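Local coordinates for ketosynthase (Streptomyces sp. MSC090213JE08, PDB 6KXD), which probably catalyses the decarboxylative condensation of malonyl-ACP with a fatty acyl-ACP, extending the growing chain in a type II polyketide synthase, at residues T13-I18 and M88-A93; A251-A255 and A352-G356; G280-L285 and A400-L404; G345-C349 and I387-N391. One frame throughout, in Å; residues are numbered along the deposited sequence.

Interaction 1 of 4, residues T13-I18 and M88-A93; sequences TGFGVI and MAVDDA
Gly14 and Gly16 of strand 10-19 lie close against Ala89 and Ala93 of helix 77-93, a helix-on-sheet packing of the thiolase fold. The axes of the short segments approach to 5.5 Å at 147°, which depends on small residues: a CB on Gly14 would collide with Ala89 O, and one on Gly16 with Ala89 N. The compact methyl of Ala89 fits here, its CB 3.4 Å from Gly16 N. CA-H...O contacts run both ways, from Ala93 CA to Thr13 O at 3.1 Å and from Gly14 CA to Ala89 O at 3.5 Å.

One hydrogen bond crosses the contact, Phe15 N to Asp92 OD2, at 2.9 Å and 154°. The N-H meets the anti side of the carboxylate oxygen, tilted out of its plane; with CG anti to the backbone N (chi1 -172°), the carboxylate is swung to the strand. The same OD2 is also gripped by His254 NE2, whose ring stacks with Phe15. Thr13 OG1 turns instead to Glu241.

The apolar part falls to Met88, long enough to run along the strand past Gly16 to Val17. Its CB is 3.7 Å from Gly16 CA, and its SD stops 3.3 Å from Val17 O.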
loop_
_atom_site.group_PDB
_atom_site.type_symbol
_atom_site.label_atom_id
_atom_site.label_comp_id
_atom_site.label_asym_id
_atom_site.label_seq_id
_atom_site.Cartn_x
_atom_site.Cartn_y
_atom_site.Cartn_z
ATOM N N THR A 13 -7.148 -5.112 -20.649
ATOM C CA THR A 13 -6.564 -5.253 -21.969
ATOM C C THR A 13 -5.199 -5.938 -21.947
ATOM O O THR A 13 -4.690 -6.294 -23.008
ATOM C CB THR A 13 -6.468 -3.886 -22.642
ATOM O OG1 THR A 13 -5.752 -3.025 -21.761
ATOM C CG2 THR A 13 -7.835 -3.310 -22.925
ATOM N N GLY A 14 -4.575 -6.112 -20.776
ATOM C CA GLY A 14 -3.274 -6.772 -20.734
ATOM C C GLY A 14 -3.038 -7.456 -19.402
ATOM O O GLY A 14 -3.495 -6.969 -18.374
ATOM N N PHE A 15 -2.375 -8.610 -19.455
ATOM C CA PHE A 15 -1.967 -9.363 -18.295
ATOM C C PHE A 15 -0.486 -9.658 -18.388
ATOM O O PHE A 15 0.005 -10.121 -19.424
ATOM C CB PHE A 15 -2.669 -10.722 -18.195
ATOM C CG PHE A 15 -4.168 -10.689 -18.035
ATOM C CD1 PHE A 15 -4.788 -9.697 -17.296
ATOM C CD2 PHE A 15 -4.958 -11.697 -18.573
ATOM C CE1 PHE A 15 -6.163 -9.691 -17.129
ATOM C CE2 PHE A 15 -6.329 -11.704 -18.384
ATOM C CZ PHE A 15 -6.932 -10.699 -17.664
ATOM N N GLY A 16 0.216 -9.391 -17.298
ATOM C CA GLY A 16 1.566 -9.773 -17.153
ATOM C C GLY A 16 1.703 -10.654 -15.934
ATOM O O GLY A 16 1.199 -10.290 -14.883
ATOM N N VAL A 17 2.436 -11.761 -16.075
ATOM C CA VAL A 17 2.521 -12.807 -15.042
ATOM C C VAL A 17 3.949 -13.342 -14.947
ATOM O O VAL A 17 4.500 -13.826 -15.949
ATOM C CB VAL A 17 1.561 -13.980 -15.331
ATOM C CG1 VAL A 17 1.701 -15.052 -14.246
ATOM C CG2 VAL A 17 0.121 -13.544 -15.490
ATOM N N ILE A 18 4.488 -13.303 -13.728
ATOM C CA ILE A 18 5.655 -13.973 -13.248
ATOM C C ILE A 18 5.197 -14.830 -12.079
ATOM O O ILE A 18 4.890 -14.286 -11.043
ATOM C CB ILE A 18 6.730 -13.007 -12.728
ATOM C CG1 ILE A 18 7.228 -12.013 -13.781
ATOM C CG2 ILE A 18 7.868 -13.796 -12.123
ATOM C CD1 ILE A 18 8.265 -12.586 -14.701
ATOM N N MET A 88 5.435 -7.295 -19.602
ATOM C CA MET A 88 4.600 -8.301 -20.209
ATOM C C MET A 88 3.174 -7.801 -20.391
ATOM O O MET A 88 2.547 -8.068 -21.383
ATOM C CB MET A 88 4.537 -9.562 -19.352
ATOM C CG MET A 88 5.795 -10.323 -19.371
ATOM S SD MET A 88 5.547 -11.828 -18.395
ATOM C CE MET A 88 7.018 -11.676 -17.404
ATOM N N ALA A 89 2.646 -7.107 -19.375
ATOM C CA ALA A 89 1.283 -6.721 -19.403
ATOM C C ALA A 89 1.070 -5.679 -20.506
ATOM O O ALA A 89 0.052 -5.733 -21.179
ATOM C CB ALA A 89 0.867 -6.169 -18.069
ATOM N N VAL A 90 1.985 -4.715 -20.622
ATOM C CA VAL A 90 1.795 -3.686 -21.619
ATOM C C VAL A 90 2.040 -4.300 -23.010
ATOM O O VAL A 90 1.254 -4.029 -23.926
ATOM C CB VAL A 90 2.602 -2.407 -21.361
ATOM C CG1 VAL A 90 2.144 -1.724 -20.080
ATOM C CG2 VAL A 90 4.102 -2.613 -21.366
ATOM N N ASP A 91 3.007 -5.207 -23.108
ATOM C CA ASP A 91 3.179 -6.046 -24.331
ATOM C C ASP A 91 1.828 -6.691 -24.669
ATOM O O ASP A 91 1.285 -6.515 -25.773
ATOM C CB ASP A 91 4.323 -7.052 -24.147
ATOM C CG ASP A 91 5.698 -6.403 -24.151
ATOM O OD1 ASP A 91 5.776 -5.227 -24.516
ATOM O OD2 ASP A 91 6.678 -7.075 -23.774
ATOM N N ASP A 92 1.260 -7.394 -23.685
ATOM C CA ASP A 92 0.025 -8.141 -23.841
ATOM C C ASP A 92 -1.121 -7.200 -24.193
ATOM O O ASP A 92 -2.094 -7.625 -24.791
ATOM C CB ASP A 92 -0.333 -8.915 -22.567
ATOM C CG ASP A 92 -1.503 -9.868 -22.742
ATOM O OD1 ASP A 92 -1.351 -10.855 -23.500
ATOM O OD2 ASP A 92 -2.552 -9.614 -22.127
ATOM N N ALA A 93 -1.022 -5.920 -23.815
ATOM C CA ALA A 93 -2.106 -5.007 -24.110
ATOM C C ALA A 93 -1.931 -4.374 -25.502
ATOM O O ALA A 93 -2.832 -3.701 -25.947
ATOM C CB ALA A 93 -2.203 -3.947 -23.049
#

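Interaction 2 of 4, residues A251-A255 and A352-G356; sequences ARIHA and AIEHG
The imidazole of His254 offers an edge to the carboxylate of Glu354 while both its faces are packed. Arg252 CD lies 3.9 Å above one face, displaced toward the rim, and Phe15 stacks on the other. The guanidinium of Arg252 in turn has His254 NE2 over its centre, 3.3 Å above the plane.

At the ring edge, Glu354 CD lies in the imidazole plane and the carboxylate is turned 76° against it, so both oxygens straddle one N-H. His254 ND1 is 2.7 Å from Glu354 OE1 and 3.0 Å from Glu354 OE2, a forked pair of weak hydrogen bonds. An extended glutamate suits the place because its CG, anti to the backbone N (chi1 -168°), sends the acid out from helix 341-355 to the loop. Replacing it with an alanine would probably leave His254 ND1 without its acceptor.

Next along the chain, Ala255 CB meets Ile353 CG2 at 4.1 Å, where His254 and Ala255 form a classic beta bulge opposite Leu12. Arg252 also reaches Asp92 O. With Glu354 at ND1 and Asp92 at NE2, carboxylates flank both ring nitrogens, which would favour a protonated imidazole, although the guanidinium lying over NE2 would work against it.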
loop_
_atom_site.group_PDB
_atom_site.type_symbol
_atom_site.label_atom_id
_atom_site.label_comp_id
_atom_site.label_asym_id
_atom_site.label_seq_id
_atom_site.Cartn_x
_atom_site.Cartn_y
_atom_site.Cartn_z
ATOM N N ALA A 251 -7.836 -2.467 -29.063
ATOM C CA ALA A 251 -7.236 -3.348 -28.078
ATOM C C ALA A 251 -8.083 -4.615 -27.920
ATOM O O ALA A 251 -9.307 -4.567 -27.877
ATOM C CB ALA A 251 -7.092 -2.611 -26.765
ATOM N N ARG A 252 -7.420 -5.765 -27.829
ATOM C CA ARG A 252 -8.083 -6.990 -27.397
ATOM C C ARG A 252 -8.402 -6.837 -25.894
ATOM O O ARG A 252 -7.521 -6.543 -25.111
ATOM C CB ARG A 252 -7.180 -8.186 -27.722
ATOM C CG ARG A 252 -7.703 -9.532 -27.248
ATOM C CD ARG A 252 -7.245 -9.896 -25.842
ATOM N NE ARG A 252 -5.826 -10.211 -25.739
ATOM C CZ ARG A 252 -4.857 -9.362 -25.404
ATOM N NH1 ARG A 252 -5.118 -8.194 -24.827
ATOM N NH2 ARG A 252 -3.610 -9.685 -25.660
ATOM N N ILE A 253 -9.663 -7.068 -25.521
ATOM C CA ILE A 253 -10.158 -6.950 -24.163
ATOM C C ILE A 253 -10.353 -8.354 -23.569
ATOM O O ILE A 253 -11.188 -9.103 -24.038
ATOM C CB ILE A 253 -11.459 -6.126 -24.177
ATOM C CG1 ILE A 253 -11.189 -4.671 -24.584
ATOM C CG2 ILE A 253 -12.190 -6.241 -22.853
ATOM C CD1 ILE A 253 -12.425 -3.837 -24.808
ATOM N N HIS A 254 -9.588 -8.684 -22.516
ATOM C CA HIS A 254 -9.613 -9.998 -21.879
ATOM C C HIS A 254 -10.922 -10.170 -21.101
ATOM O O HIS A 254 -11.566 -11.218 -21.207
ATOM C CB HIS A 254 -8.432 -10.203 -20.919
ATOM C CG HIS A 254 -7.085 -10.372 -21.534
ATOM N ND1 HIS A 254 -6.727 -11.505 -22.256
ATOM C CD2 HIS A 254 -5.964 -9.622 -21.444
ATOM C CE1 HIS A 254 -5.464 -11.415 -22.624
ATOM N NE2 HIS A 254 -4.971 -10.258 -22.145
ATOM N N ALA A 255 -11.279 -9.149 -20.302
ATOM C CA ALA A 255 -12.476 -9.151 -19.471
ATOM C C ALA A 255 -12.786 -7.714 -19.027
ATOM O O ALA A 255 -12.087 -6.772 -19.367
ATOM C CB ALA A 255 -12.290 -10.096 -18.302
ATOM N N ALA A 352 -9.960 -17.246 -16.741
ATOM C CA ALA A 352 -11.029 -18.201 -16.546
ATOM C C ALA A 352 -12.232 -17.736 -17.349
ATOM O O ALA A 352 -12.844 -18.575 -18.025
ATOM C CB ALA A 352 -11.380 -18.368 -15.094
ATOM N N ILE A 353 -12.533 -16.426 -17.278
ATOM C CA ILE A 353 -13.611 -15.777 -18.029
ATOM C C ILE A 353 -13.387 -15.967 -19.529
ATOM O O ILE A 353 -14.302 -16.416 -20.209
ATOM C CB ILE A 353 -13.749 -14.282 -17.688
ATOM C CG1 ILE A 353 -14.503 -14.082 -16.370
ATOM C CG2 ILE A 353 -14.401 -13.521 -18.829
ATOM C CD1 ILE A 353 -14.239 -12.745 -15.712
ATOM N N GLU A 354 -12.198 -15.569 -19.996
ATOM C CA GLU A 354 -11.806 -15.498 -21.394
ATOM C C GLU A 354 -11.816 -16.901 -22.029
ATOM O O GLU A 354 -12.254 -17.045 -23.160
ATOM C CB GLU A 354 -10.419 -14.853 -21.476
ATOM C CG GLU A 354 -9.979 -14.443 -22.872
ATOM C CD GLU A 354 -8.552 -13.903 -22.954
ATOM O OE1 GLU A 354 -7.817 -14.006 -21.958
ATOM O OE2 GLU A 354 -8.164 -13.394 -24.026
ATOM N N HIS A 355 -11.320 -17.913 -21.300
ATOM C CA HIS A 355 -11.036 -19.252 -21.834
ATOM C C HIS A 355 -12.092 -20.273 -21.386
ATOM O O HIS A 355 -11.990 -21.432 -21.743
ATOM C CB HIS A 355 -9.611 -19.686 -21.460
ATOM C CG HIS A 355 -8.583 -18.845 -22.131
ATOM N ND1 HIS A 355 -8.360 -18.915 -23.492
ATOM C CD2 HIS A 355 -7.793 -17.848 -21.662
ATOM C CE1 HIS A 355 -7.444 -18.024 -23.824
ATOM N NE2 HIS A 355 -7.080 -17.367 -22.721
ATOM N N GLY A 356 -13.111 -19.829 -20.639
ATOM C CA GLY A 356 -14.255 -20.656 -20.271
ATOM C C GLY A 356 -13.822 -21.855 -19.442
ATOM O O GLY A 356 -14.247 -22.974 -19.686
#

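Interaction 3 of 4, residues G280-L285 and A400-L404; sequences GIRLAL and AVLIL
Val401, Ala284 and Ile403 bury more surface here than the other residues, seating helix 274-288 on strand 398-405. Val401 CG1 stands anti to the backbone N (chi1 179°), which spreads the two methyls over the helix: CG1 meets Ala284 CB at 3.7 Å, while CG2 rests 3.8 Å from Gly280 C and 3.9 Å from Ile281 CG1. A beta-branched residue fits such a strand, presenting two short branches to residues about one helical turn apart.

Ala284 faces the strand with a lone methyl, and that smallness lets the backbones come close; its CB lies 3.5 Å from Val401 O and 3.9 Å from Ile403 CG1. Ile403, on the same side of the strand as Val401, uses its longer arm. CG1 passes Ala284 O at 3.7 Å, and CD1 goes on to Leu285 CD2 at 3.9 Å. No hydrogen bond crosses; the side chains that meet are all apolar and buried.

The segment axes run in roughly the same direction, 32° apart, the helix lying on one face of a sheet of the layered thiolase fold. Strand 398-405 is paired with 255-264 and 387-394, whose Gln389 also touches Ile281 and Ile403, and helix 306-320 packs beside Ile281 and Leu285 through Tyr320.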
loop_
_atom_site.group_PDB
_atom_site.type_symbol
_atom_site.label_atom_id
_atom_site.label_comp_id
_atom_site.label_asym_id
_atom_site.label_seq_id
_atom_site.Cartn_x
_atom_site.Cartn_y
_atom_site.Cartn_z
ATOM N N GLY A 280 -17.407 -7.379 2.586
ATOM C CA GLY A 280 -16.614 -7.124 1.396
ATOM C C GLY A 280 -17.238 -7.724 0.153
ATOM O O GLY A 280 -17.359 -7.071 -0.873
ATOM N N ILE A 281 -17.685 -8.972 0.273
ATOM C CA ILE A 281 -18.340 -9.636 -0.863
ATOM C C ILE A 281 -19.584 -8.824 -1.240
ATOM O O ILE A 281 -19.765 -8.494 -2.397
ATOM C CB ILE A 281 -18.641 -11.116 -0.549
ATOM C CG1 ILE A 281 -17.357 -11.898 -0.305
ATOM C CG2 ILE A 281 -19.464 -11.749 -1.663
ATOM C CD1 ILE A 281 -17.568 -13.303 0.217
ATOM N N ARG A 282 -20.408 -8.467 -0.245
ATOM C CA ARG A 282 -21.655 -7.794 -0.549
ATOM C C ARG A 282 -21.377 -6.438 -1.190
ATOM O O ARG A 282 -22.084 -6.030 -2.081
ATOM C CB ARG A 282 -22.541 -7.603 0.685
ATOM C CG ARG A 282 -23.050 -8.895 1.296
ATOM C CD ARG A 282 -23.991 -8.637 2.465
ATOM N NE ARG A 282 -24.216 -9.834 3.267
ATOM C CZ ARG A 282 -25.156 -10.729 3.022
ATOM N NH1 ARG A 282 -25.891 -10.637 1.926
ATOM N NH2 ARG A 282 -25.374 -11.700 3.888
ATOM N N LEU A 283 -20.349 -5.730 -0.705
ATOM C CA LEU A 283 -19.994 -4.413 -1.263
ATOM C C LEU A 283 -19.571 -4.533 -2.728
ATOM O O LEU A 283 -19.948 -3.710 -3.592
ATOM C CB LEU A 283 -18.886 -3.809 -0.403
ATOM C CG LEU A 283 -19.363 -3.200 0.910
ATOM C CD1 LEU A 283 -18.188 -2.942 1.846
ATOM C CD2 LEU A 283 -20.146 -1.918 0.655
ATOM N N ALA A 284 -18.813 -5.587 -3.012
ATOM C CA ALA A 284 -18.323 -5.857 -4.307
ATOM C C ALA A 284 -19.478 -6.163 -5.272
ATOM O O ALA A 284 -19.533 -5.651 -6.408
ATOM C CB ALA A 284 -17.346 -7.004 -4.234
ATOM N N LEU A 285 -20.419 -6.991 -4.810
ATOM C CA LEU A 285 -21.566 -7.314 -5.664
ATOM C C LEU A 285 -22.370 -6.035 -5.939
ATOM O O LEU A 285 -22.777 -5.791 -7.050
ATOM C CB LEU A 285 -22.391 -8.410 -4.990
ATOM C CG LEU A 285 -21.675 -9.729 -4.710
ATOM C CD1 LEU A 285 -22.565 -10.659 -3.908
ATOM C CD2 LEU A 285 -21.199 -10.413 -5.971
ATOM N N ALA A 400 -10.619 -7.277 0.441
ATOM C CA ALA A 400 -10.912 -6.740 -0.844
ATOM C C ALA A 400 -11.424 -7.872 -1.747
ATOM O O ALA A 400 -10.781 -8.889 -1.895
ATOM C CB ALA A 400 -9.691 -6.114 -1.463
ATOM N N VAL A 401 -12.549 -7.605 -2.383
ATOM C CA VAL A 401 -13.221 -8.542 -3.266
ATOM C C VAL A 401 -13.430 -7.846 -4.600
ATOM O O VAL A 401 -13.910 -6.704 -4.648
ATOM C CB VAL A 401 -14.547 -8.997 -2.635
ATOM C CG1 VAL A 401 -15.263 -9.950 -3.573
ATOM C CG2 VAL A 401 -14.306 -9.602 -1.267
ATOM N N LEU A 402 -12.995 -8.507 -5.676
ATOM C CA LEU A 402 -13.037 -7.991 -7.002
ATOM C C LEU A 402 -13.972 -8.855 -7.851
ATOM O O LEU A 402 -13.923 -10.077 -7.728
ATOM C CB LEU A 402 -11.615 -8.037 -7.548
ATOM C CG LEU A 402 -11.421 -7.714 -9.024
ATOM C CD1 LEU A 402 -11.599 -6.230 -9.267
ATOM C CD2 LEU A 402 -10.049 -8.188 -9.491
ATOM N N ILE A 403 -14.785 -8.180 -8.660
ATOM C CA ILE A 403 -15.734 -8.814 -9.571
ATOM C C ILE A 403 -15.349 -8.413 -10.986
ATOM O O ILE A 403 -15.356 -7.212 -11.331
ATOM C CB ILE A 403 -17.197 -8.440 -9.285
ATOM C CG1 ILE A 403 -17.613 -8.547 -7.814
ATOM C CG2 ILE A 403 -18.113 -9.257 -10.184
ATOM C CD1 ILE A 403 -17.537 -9.913 -7.198
ATOM N N LEU A 404 -15.031 -9.445 -11.783
ATOM C CA LEU A 404 -14.773 -9.364 -13.193
ATOM C C LEU A 404 -15.922 -10.027 -13.964
ATOM O O LEU A 404 -16.611 -10.891 -13.429
ATOM C CB LEU A 404 -13.452 -10.084 -13.467
ATOM C CG LEU A 404 -12.220 -9.515 -12.758
ATOM C CD1 LEU A 404 -10.990 -10.322 -13.095
ATOM C CD2 LEU A 404 -12.010 -8.064 -13.132
#

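Interaction 4 of 4, residues G345-C349 and I387-N391; sequences GAIAC and IVQNN
Asn390 reaches from strand 387-394 onto helix 341-355, CB meeting Cys349 and the amide lying over Gly345 and Ala346. CB lies 3.8 Å from Cys349 SG. With CG anti to the backbone N (chi1 -176°), the amide is carried outward from the strand to the helix, CG 3.8 Å from Ala346 N. At the tip the two ends part: OD1 settles 3.6 Å from Gly345 C, and ND2 lies 3.4 Å from Ala346 N, two donors that cannot bond each other. Gly345 suits its place, since a CB there would collide with OD1.

Neither amide atom bonds to residues 345-349. OD1 is bonded to Ser299 OG, and ND2 to Asn174 OD1 and to the O of Ser342, earlier on the same helix, so the buried amide is held at both ends and its rotation fixed. A leucine in its place would probably leave Asn174 OD1 and Ser342 O without their donor deep in the core.

The helix runs nearly antiparallel to the strand, at 170°, and belongs to the central helical layer of the thiolase fold: strand 387-394 packs on it here, while Phe15 and Val17 of strand 10-19 pack against its Ile347. Nearer the strand's beginning, Cys349 SG touches Val388 CG1 at 3.4 Å, a close fit of a small polarisable sulfur against one methyl of a branched side chain. Gln389 points its CB away from this helix; its OE1 is hydrogen-bonded to Tyr320 OH, and its NE2 donates to Asn391 OD1 at 2.6 Å and 163°, in the carbonyl plane on a lone pair.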
loop_
_atom_site.group_PDB
_atom_site.type_symbol
_atom_site.label_atom_id
_atom_site.label_comp_id
_atom_site.label_asym_id
_atom_site.label_seq_id
_atom_site.Cartn_x
_atom_site.Cartn_y
_atom_site.Cartn_z
ATOM N N GLY A 345 -4.493 -14.085 -8.660
ATOM C CA GLY A 345 -5.900 -14.540 -8.649
ATOM C C GLY A 345 -6.781 -13.796 -9.625
ATOM O O GLY A 345 -7.613 -14.404 -10.365
ATOM N N ALA A 346 -6.673 -12.460 -9.638
ATOM C CA ALA A 346 -7.426 -11.661 -10.568
ATOM C C ALA A 346 -7.160 -12.103 -12.014
ATOM O O ALA A 346 -8.083 -12.114 -12.834
ATOM C CB ALA A 346 -7.098 -10.186 -10.396
ATOM N N ILE A 347 -5.887 -12.334 -12.347
ATOM C CA ILE A 347 -5.532 -12.689 -13.710
ATOM C C ILE A 347 -6.147 -14.066 -14.020
ATOM O O ILE A 347 -6.764 -14.244 -15.062
ATOM C CB ILE A 347 -4.021 -12.641 -13.943
ATOM C CG1 ILE A 347 -3.523 -11.204 -13.839
ATOM C CG2 ILE A 347 -3.662 -13.228 -15.316
ATOM C CD1 ILE A 347 -2.020 -11.084 -13.835
ATOM N N ALA A 348 -6.006 -15.002 -13.082
ATOM C CA ALA A 348 -6.595 -16.326 -13.195
ATOM C C ALA A 348 -8.098 -16.201 -13.477
ATOM O O ALA A 348 -8.628 -16.870 -14.381
ATOM C CB ALA A 348 -6.288 -17.123 -11.966
ATOM N N CYS A 349 -8.759 -15.279 -12.768
ATOM C CA CYS A 349 -10.176 -14.979 -12.942
ATOM C C CYS A 349 -10.485 -14.422 -14.323
ATOM O O CYS A 349 -11.521 -14.777 -14.915
ATOM C CB CYS A 349 -10.684 -14.002 -11.896
ATOM S SG CYS A 349 -10.808 -14.799 -10.291
ATOM N N ILE A 387 -18.984 -14.252 -15.059
ATOM C CA ILE A 387 -18.768 -13.322 -13.945
ATOM C C ILE A 387 -18.066 -14.088 -12.825
ATOM O O ILE A 387 -18.486 -15.195 -12.455
ATOM C CB ILE A 387 -20.099 -12.675 -13.494
ATOM C CG1 ILE A 387 -20.805 -11.983 -14.669
ATOM C CG2 ILE A 387 -19.876 -11.720 -12.321
ATOM C CD1 ILE A 387 -22.082 -11.256 -14.299
ATOM N N VAL A 388 -16.972 -13.510 -12.309
ATOM C CA VAL A 388 -16.154 -14.180 -11.333
ATOM C C VAL A 388 -15.845 -13.207 -10.185
ATOM O O VAL A 388 -15.657 -12.034 -10.395
ATOM C CB VAL A 388 -14.865 -14.734 -11.956
ATOM C CG1 VAL A 388 -14.030 -15.478 -10.932
ATOM C CG2 VAL A 388 -15.144 -15.617 -13.160
ATOM N N GLN A 389 -15.896 -13.742 -8.968
ATOM C CA GLN A 389 -15.512 -13.037 -7.751
ATOM C C GLN A 389 -14.116 -13.516 -7.331
ATOM O O GLN A 389 -13.816 -14.692 -7.270
ATOM C CB GLN A 389 -16.581 -13.243 -6.685
ATOM C CG GLN A 389 -16.173 -12.782 -5.300
ATOM C CD GLN A 389 -17.276 -13.092 -4.316
ATOM O OE1 GLN A 389 -18.454 -12.962 -4.625
ATOM N NE2 GLN A 389 -16.903 -13.507 -3.125
ATOM N N ASN A 390 -13.236 -12.553 -7.075
ATOM C CA ASN A 390 -11.940 -12.855 -6.559
ATOM C C ASN A 390 -11.808 -12.247 -5.169
ATOM O O ASN A 390 -11.785 -11.029 -5.039
ATOM C CB ASN A 390 -10.867 -12.265 -7.471
ATOM C CG ASN A 390 -9.451 -12.611 -7.075
ATOM O OD1 ASN A 390 -9.131 -13.791 -6.866
ATOM N ND2 ASN A 390 -8.591 -11.595 -7.025
ATOM N N ASN A 391 -11.661 -13.121 -4.172
ATOM C CA ASN A 391 -11.600 -12.782 -2.814
ATOM C C ASN A 391 -10.155 -12.591 -2.380
ATOM O O ASN A 391 -9.215 -13.233 -2.857
ATOM C CB ASN A 391 -12.155 -13.854 -1.882
ATOM C CG ASN A 391 -13.660 -13.992 -1.931
ATOM O OD1 ASN A 391 -14.351 -13.294 -2.666
ATOM N ND2 ASN A 391 -14.173 -14.904 -1.124
#

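In the fold
Going from the N terminus, interaction 1 closes first: strand 10-19 is joined to helix 77-93 before any other loop has opened. The remaining three interlock. Interaction 2 opens at 251-255, interaction 3 at 280-285 and interaction 4 at 345-349; interaction 2 then closes at 352-356, followed by interaction 4 at 387-391 and interaction 3 at 400-404. Interaction 4 is thus enclosed by interaction 3, and interaction 2 crosses both. Helix 341-355 serves interactions 2 and 4, touching strand 10-19 through Ile347, while neighbouring strands 387-394 and 398-405 unite interactions 3 and 4. His254 and Arg252 link interaction 2 back to interaction 1.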